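Local coordinates for protein halohydrin dehalogenase (PDB 4IY1) that probably catalyses the reversible release of halide from vicinal halohydrins to form epoxides, using a scaffold of the short-chain dehydrogenase/reductase superfamily, at residues B[119-133]-B[163-176]. The protein carries 37 engineered substitutions. Residues are numbered along the deposited sequence; the frame is centred on the assembly and turned at random.
Sequences MKRRKSGHIIFITSA and LGEHNIPVFAIAPN. Engineered in segment 119-133: Arg121 (natural residue Lys). Engineered in segment 163-176: His166 (natural residue Tyr), Ala174 (natural residue Gly).
Lys120 and Lys123 take hold of the engineered His166 ring from two directions. The aliphatic chain of Lys120, bent at its third torsion (chi3 65°), lies across one ring face, a CH-pi contact with CE 3.9 Å from the ring centroid; its ammonium continues to Asp90 of a neighbouring subunit. Lys123 comes in the ring plane, its NZ donating to His166 ND1 at 2.9 Å. A second bond, to Lys120 O, positions this ammonium. With Lys120 CE over one face, Glu165 CB towards the rim of the opposite face and NZ at the edge, the ring's rotation is probably fixed. Both connecting turns are Schellman motifs, with Lys123 and Asn167 at positive phi, a conformation asparagine tolerates well. They are tied together by Asn167 ND2, which gives Lys123 O a nearly straight bond of 3.1 Å.

Further in, branched Ile168 pushes CD1 tightly against Met119 CB (3.4 Å), and Pro169 CD sits over one face of the His126 ring, a CH-pi contact; His126 NE2 bonds to Asp230. Strands 126-130 and 170-175 then run parallel. Phe171 bonds through both N and O to strand 126-130, while Ile173 N reaches Phe129 O and Ile173 O takes Thr131 N, just past the strand's end; Phe171 N reaches Ile127 O at 2.9 Å. Ile128, Phe171 and Ile173 pack on one sheet face; Phe129 and Ala172 lie on the other, where Phe129 packs on helix 143-163, the crossover of this Rossmann-type beta-alpha-beta unit. Past strand 126-130, Ala133 N donates to Pro175 O at 2.9 Å.

Chemically, uncharged backbone bonds and hydrocarbon hold the buried sheet together, whereas the ammonium of Lys123 works at the more exposed end; with ND1 accepting from it, the His166 ring is probably neutral, its proton on NE2.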
loop_
_atom_site.group_PDB
_atom_site.type_symbol
_atom_site.label_atom_id
_atom_site.label_comp_id
_atom_site.label_asym_id
_atom_site.label_seq_id
_atom_site.Cartn_x
_atom_site.Cartn_y
_atom_site.Cartn_z
ATOM N N MET B 119 19.678 -18.837 -13.922
ATOM C CA MET B 119 18.886 -17.814 -14.630
ATOM C C MET B 119 19.751 -16.594 -14.891
ATOM O O MET B 119 19.659 -15.947 -15.957
ATOM C CB MET B 119 17.668 -17.414 -13.816
ATOM C CG MET B 119 16.621 -18.521 -13.698
ATOM S SD MET B 119 15.132 -17.909 -12.888
ATOM C CE MET B 119 14.001 -19.309 -13.079
ATOM N N LYS B 120 20.557 -16.241 -13.897
ATOM C CA LYS B 120 21.400 -15.038 -13.995
ATOM C C LYS B 120 22.483 -15.243 -15.070
ATOM O O LYS B 120 22.744 -14.361 -15.885
ATOM C CB LYS B 120 22.031 -14.720 -12.641
ATOM C CG LYS B 120 21.125 -13.928 -11.695
ATOM C CD LYS B 120 21.606 -14.003 -10.261
ATOM C CE LYS B 120 22.953 -13.324 -10.082
ATOM N NZ LYS B 120 23.401 -13.319 -8.650
ATOM N N ARG B 121 23.159 -16.380 -15.018
ATOM C CA ARG B 121 24.084 -16.753 -16.096
ATOM C C ARG B 121 23.432 -16.633 -17.488
ATOM O O ARG B 121 23.987 -15.999 -18.381
ATOM C CB ARG B 121 24.618 -18.187 -15.867
ATOM C CG ARG B 121 25.561 -18.313 -14.672
ATOM C CD ARG B 121 26.348 -19.608 -14.702
ATOM N NE ARG B 121 25.539 -20.756 -14.333
ATOM C CZ ARG B 121 25.407 -21.204 -13.088
ATOM N NH1 ARG B 121 26.078 -20.638 -12.097
ATOM N NH2 ARG B 121 24.594 -22.219 -12.832
ATOM N N ARG B 122 22.229 -17.181 -17.645
ATOM C CA ARG B 122 21.511 -17.069 -18.915
ATOM C C ARG B 122 20.829 -15.718 -19.149
ATOM O O ARG B 122 20.324 -15.456 -20.240
ATOM C CB ARG B 122 20.508 -18.215 -19.067
ATOM C CG ARG B 122 21.143 -19.603 -19.029
ATOM C CD ARG B 122 20.177 -20.674 -18.516
ATOM N NE ARG B 122 19.091 -20.907 -19.460
ATOM C CZ ARG B 122 17.794 -20.715 -19.198
ATOM N NH1 ARG B 122 17.388 -20.342 -17.979
ATOM N NH2 ARG B 122 16.900 -20.891 -20.169
ATOM N N LYS B 123 20.879 -14.823 -18.163
ATOM C CA LYS B 123 20.111 -13.597 -18.236
ATOM C C LYS B 123 18.685 -13.893 -18.758
ATOM O O LYS B 123 18.200 -13.219 -19.649
ATOM C CB LYS B 123 20.799 -12.558 -19.119
ATOM C CG LYS B 123 22.206 -12.197 -18.676
ATOM C CD LYS B 123 22.156 -11.056 -17.665
ATOM C CE LYS B 123 23.495 -10.836 -16.966
ATOM N NZ LYS B 123 23.712 -11.825 -15.869
ATOM N N SER B 124 18.054 -14.948 -18.252
ATOM C CA SER B 124 16.638 -15.136 -18.517
ATOM C C SER B 124 15.992 -16.112 -17.537
ATOM O O SER B 124 16.623 -17.051 -17.065
ATOM C CB SER B 124 16.400 -15.554 -19.977
ATOM O OG SER B 124 16.357 -16.957 -20.102
ATOM N N GLY B 125 14.719 -15.886 -17.249
ATOM C CA GLY B 125 13.988 -16.702 -16.296
ATOM C C GLY B 125 12.840 -15.848 -15.778
ATOM O O GLY B 125 12.810 -14.633 -16.010
ATOM N N HIS B 126 11.848 -16.500 -15.185
ATOM C CA HIS B 126 10.758 -15.803 -14.518
ATOM C C HIS B 126 10.485 -16.550 -13.257
ATOM O O HIS B 126 10.516 -17.784 -13.245
ATOM C CB HIS B 126 9.503 -15.821 -15.391
ATOM C CG HIS B 126 9.614 -14.980 -16.624
ATOM N ND1 HIS B 126 10.153 -15.444 -17.762
ATOM C CD2 HIS B 126 9.096 -13.714 -16.927
ATOM C CE1 HIS B 126 10.137 -14.469 -18.706
ATOM N NE2 HIS B 126 9.462 -13.426 -18.213
ATOM N N ILE B 127 10.224 -15.806 -12.183
ATOM C CA ILE B 127 9.966 -16.381 -10.888
ATOM C C ILE B 127 8.675 -15.840 -10.295
ATOM O O ILE B 127 8.424 -14.627 -10.325
ATOM C CB ILE B 127 11.129 -16.061 -9.931
ATOM C CG1 ILE B 127 12.418 -16.740 -10.449
ATOM C CG2 ILE B 127 10.814 -16.551 -8.520
ATOM C CD1 ILE B 127 13.571 -16.558 -9.484
ATOM N N ILE B 128 7.796 -16.754 -9.904
ATOM C CA ILE B 128 6.433 -16.397 -9.495
ATOM C C ILE B 128 6.131 -17.131 -8.215
ATOM O O ILE B 128 6.259 -18.335 -8.162
ATOM C CB ILE B 128 5.394 -16.833 -10.524
ATOM C CG1 ILE B 128 5.531 -16.027 -11.788
ATOM C CG2 ILE B 128 3.980 -16.685 -9.971
ATOM C CD1 ILE B 128 5.112 -16.788 -13.033
ATOM N N PHE B 129 5.901 -16.374 -7.146
ATOM C CA PHE B 129 5.450 -16.922 -5.884
ATOM C C PHE B 129 3.914 -16.871 -5.866
ATOM O O PHE B 129 3.323 -15.798 -6.010
ATOM C CB PHE B 129 5.975 -16.058 -4.730
ATOM C CG PHE B 129 7.483 -16.113 -4.542
ATOM C CD1 PHE B 129 8.101 -15.251 -3.666
ATOM C CD2 PHE B 129 8.267 -17.017 -5.258
ATOM C CE1 PHE B 129 9.477 -15.280 -3.474
ATOM C CE2 PHE B 129 9.640 -17.034 -5.111
ATOM C CZ PHE B 129 10.250 -16.153 -4.226
ATOM N N ILE B 130 3.277 -17.983 -5.538
ATOM C CA ILE B 130 1.866 -17.913 -5.192
ATOM C C ILE B 130 1.665 -17.708 -3.695
ATOM O O ILE B 130 1.965 -18.592 -2.900
ATOM C CB ILE B 130 1.063 -19.104 -5.777
ATOM C CG1 ILE B 130 1.249 -19.113 -7.288
ATOM C CG2 ILE B 130 -0.427 -18.922 -5.494
ATOM C CD1 ILE B 130 0.688 -20.339 -7.953
ATOM N N THR B 131 1.284 -16.480 -3.290
ATOM C CA THR B 131 1.136 -16.200 -1.848
ATOM C C THR B 131 -0.340 -16.192 -1.370
ATOM O O THR B 131 -1.035 -17.210 -1.498
ATOM C CB THR B 131 1.927 -14.931 -1.422
ATOM O OG1 THR B 131 1.309 -13.763 -1.973
ATOM C CG2 THR B 131 3.407 -15.019 -1.993
ATOM N N SER B 132 -0.817 -15.063 -0.839
ATOM C CA SER B 132 -2.206 -14.944 -0.420
ATOM C C SER B 132 -2.600 -13.496 -0.139
ATOM O O SER B 132 -1.791 -12.723 0.395
ATOM C CB SER B 132 -2.445 -15.758 0.835
ATOM O OG SER B 132 -3.726 -15.481 1.352
ATOM N N ALA B 133 -3.894 -13.190 -0.331
ATOM C CA ALA B 133 -4.413 -11.847 -0.101
ATOM C C ALA B 133 -4.685 -11.669 1.379
ATOM O O ALA B 133 -5.050 -10.587 1.829
ATOM C CB ALA B 133 -5.674 -11.606 -0.919
ATOM N N LEU B 163 17.205 -8.831 -9.244
ATOM C CA LEU B 163 17.328 -9.694 -10.444
ATOM C C LEU B 163 16.960 -9.010 -11.750
ATOM O O LEU B 163 17.133 -9.579 -12.847
ATOM C CB LEU B 163 16.545 -10.994 -10.301
ATOM C CG LEU B 163 16.980 -11.897 -9.157
ATOM C CD1 LEU B 163 16.031 -13.069 -9.004
ATOM C CD2 LEU B 163 18.406 -12.379 -9.343
ATOM N N GLY B 164 16.398 -7.822 -11.649
ATOM C CA GLY B 164 16.085 -7.057 -12.834
ATOM C C GLY B 164 17.312 -6.846 -13.702
ATOM O O GLY B 164 17.240 -6.952 -14.921
ATOM N N GLU B 165 18.448 -6.599 -13.058
ATOM C CA GLU B 165 19.713 -6.307 -13.735
ATOM C C GLU B 165 20.060 -7.495 -14.617
ATOM O O GLU B 165 20.746 -7.356 -15.626
ATOM C CB GLU B 165 20.804 -6.155 -12.667
ATOM C CG GLU B 165 22.111 -5.572 -13.127
ATOM C CD GLU B 165 23.185 -5.718 -12.062
ATOM O OE1 GLU B 165 24.327 -6.086 -12.420
ATOM O OE2 GLU B 165 22.867 -5.495 -10.871
ATOM N N HIS B 166 19.629 -8.674 -14.202
ATOM C CA HIS B 166 19.935 -9.892 -14.934
ATOM C C HIS B 166 18.788 -10.324 -15.789
ATOM O O HIS B 166 18.682 -11.478 -16.180
ATOM C CB HIS B 166 20.368 -10.998 -13.983
ATOM C CG HIS B 166 21.463 -10.572 -13.028
ATOM N ND1 HIS B 166 22.770 -10.561 -13.378
ATOM C CD2 HIS B 166 21.397 -10.030 -11.736
ATOM C CE1 HIS B 166 23.497 -10.019 -12.377
ATOM N NE2 HIS B 166 22.662 -9.720 -11.363
ATOM N N ASN B 167 17.907 -9.387 -16.074
ATOM C CA ASN B 167 16.746 -9.660 -16.926
ATOM C C ASN B 167 15.813 -10.797 -16.453
ATOM O O ASN B 167 15.277 -11.550 -17.270
ATOM C CB ASN B 167 17.197 -9.914 -18.360
ATOM C CG ASN B 167 16.034 -9.985 -19.328
ATOM O OD1 ASN B 167 15.206 -9.074 -19.390
ATOM N ND2 ASN B 167 15.960 -11.072 -20.088
ATOM N N ILE B 168 15.568 -10.872 -15.149
ATOM C CA ILE B 168 14.696 -11.906 -14.587
ATOM C C ILE B 168 13.570 -11.237 -13.804
ATOM O O ILE B 168 13.791 -10.818 -12.662
ATOM C CB ILE B 168 15.485 -12.769 -13.600
ATOM C CG1 ILE B 168 16.556 -13.573 -14.335
ATOM C CG2 ILE B 168 14.587 -13.728 -12.824
ATOM C CD1 ILE B 168 17.628 -14.074 -13.412
ATOM N N PRO B 169 12.332 -11.238 -14.357
ATOM C CA PRO B 169 11.196 -10.628 -13.649
ATOM C C PRO B 169 10.757 -11.491 -12.484
ATOM O O PRO B 169 10.872 -12.713 -12.554
ATOM C CB PRO B 169 10.092 -10.594 -14.721
ATOM C CG PRO B 169 10.852 -10.590 -16.028
ATOM C CD PRO B 169 11.977 -11.559 -15.750
ATOM N N VAL B 170 10.392 -10.863 -11.365
ATOM C CA VAL B 170 9.907 -11.631 -10.201
ATOM C C VAL B 170 8.523 -11.076 -9.772
ATOM O O VAL B 170 8.321 -9.880 -9.804
ATOM C CB VAL B 170 10.903 -11.541 -9.027
ATOM C CG1 VAL B 170 10.465 -12.387 -7.866
ATOM C CG2 VAL B 170 12.340 -11.951 -9.463
ATOM N N PHE B 171 7.575 -11.959 -9.459
ATOM C CA PHE B 171 6.160 -11.581 -9.267
ATOM C C PHE B 171 5.642 -12.357 -8.072
ATOM O O PHE B 171 6.061 -13.502 -7.863
ATOM C CB PHE B 171 5.300 -12.002 -10.465
ATOM C CG PHE B 171 5.707 -11.389 -11.750
ATOM C CD1 PHE B 171 6.309 -12.149 -12.722
ATOM C CD2 PHE B 171 5.442 -10.037 -12.007
ATOM C CE1 PHE B 171 6.656 -11.594 -13.942
ATOM C CE2 PHE B 171 5.824 -9.467 -13.205
ATOM C CZ PHE B 171 6.425 -10.235 -14.169
ATOM N N ALA B 172 4.675 -11.790 -7.344
ATOM C CA ALA B 172 3.845 -12.591 -6.419
ATOM C C ALA B 172 2.357 -12.551 -6.817
ATOM O O ALA B 172 1.851 -11.515 -7.238
ATOM C CB ALA B 172 4.006 -12.116 -4.980
ATOM N N ILE B 173 1.669 -13.681 -6.697
ATOM C CA ILE B 173 0.229 -13.694 -6.951
ATOM C C ILE B 173 -0.473 -13.989 -5.645
ATOM O O ILE B 173 -0.258 -15.030 -5.048
ATOM C CB ILE B 173 -0.185 -14.752 -7.999
ATOM C CG1 ILE B 173 0.324 -14.367 -9.381
ATOM C CG2 ILE B 173 -1.725 -14.876 -8.050
ATOM C CD1 ILE B 173 0.236 -15.520 -10.395
ATOM N N ALA B 174 -1.292 -13.046 -5.188
ATOM C CA ALA B 174 -1.858 -13.122 -3.857
ATOM C C ALA B 174 -3.383 -13.374 -3.990
ATOM O O ALA B 174 -4.141 -12.445 -4.182
ATOM C CB ALA B 174 -1.619 -11.791 -3.112
ATOM N N PRO B 175 -3.802 -14.638 -3.957
ATOM C CA PRO B 175 -5.197 -14.941 -4.265
ATOM C C PRO B 175 -6.109 -14.912 -3.057
ATOM O O PRO B 175 -5.654 -14.940 -1.907
ATOM C CB PRO B 175 -5.138 -16.360 -4.866
ATOM C CG PRO B 175 -3.680 -16.732 -4.903
ATOM C CD PRO B 175 -2.968 -15.842 -3.949
ATOM N N ASN B 176 -7.393 -14.719 -3.310
ATOM C CA ASN B 176 -8.420 -15.169 -2.358
ATOM C C ASN B 176 -9.649 -15.648 -3.137
ATOM O O ASN B 176 -9.957 -15.095 -4.182
ATOM C CB ASN B 176 -8.797 -14.051 -1.376
ATOM C CG ASN B 176 -9.832 -14.499 -0.341
ATOM O OD1 ASN B 176 -11.022 -14.158 -0.432
ATOM N ND2 ASN B 176 -9.383 -15.251 0.650
HETATM O O HOH W 1 13.584 -13.240 -18.592
#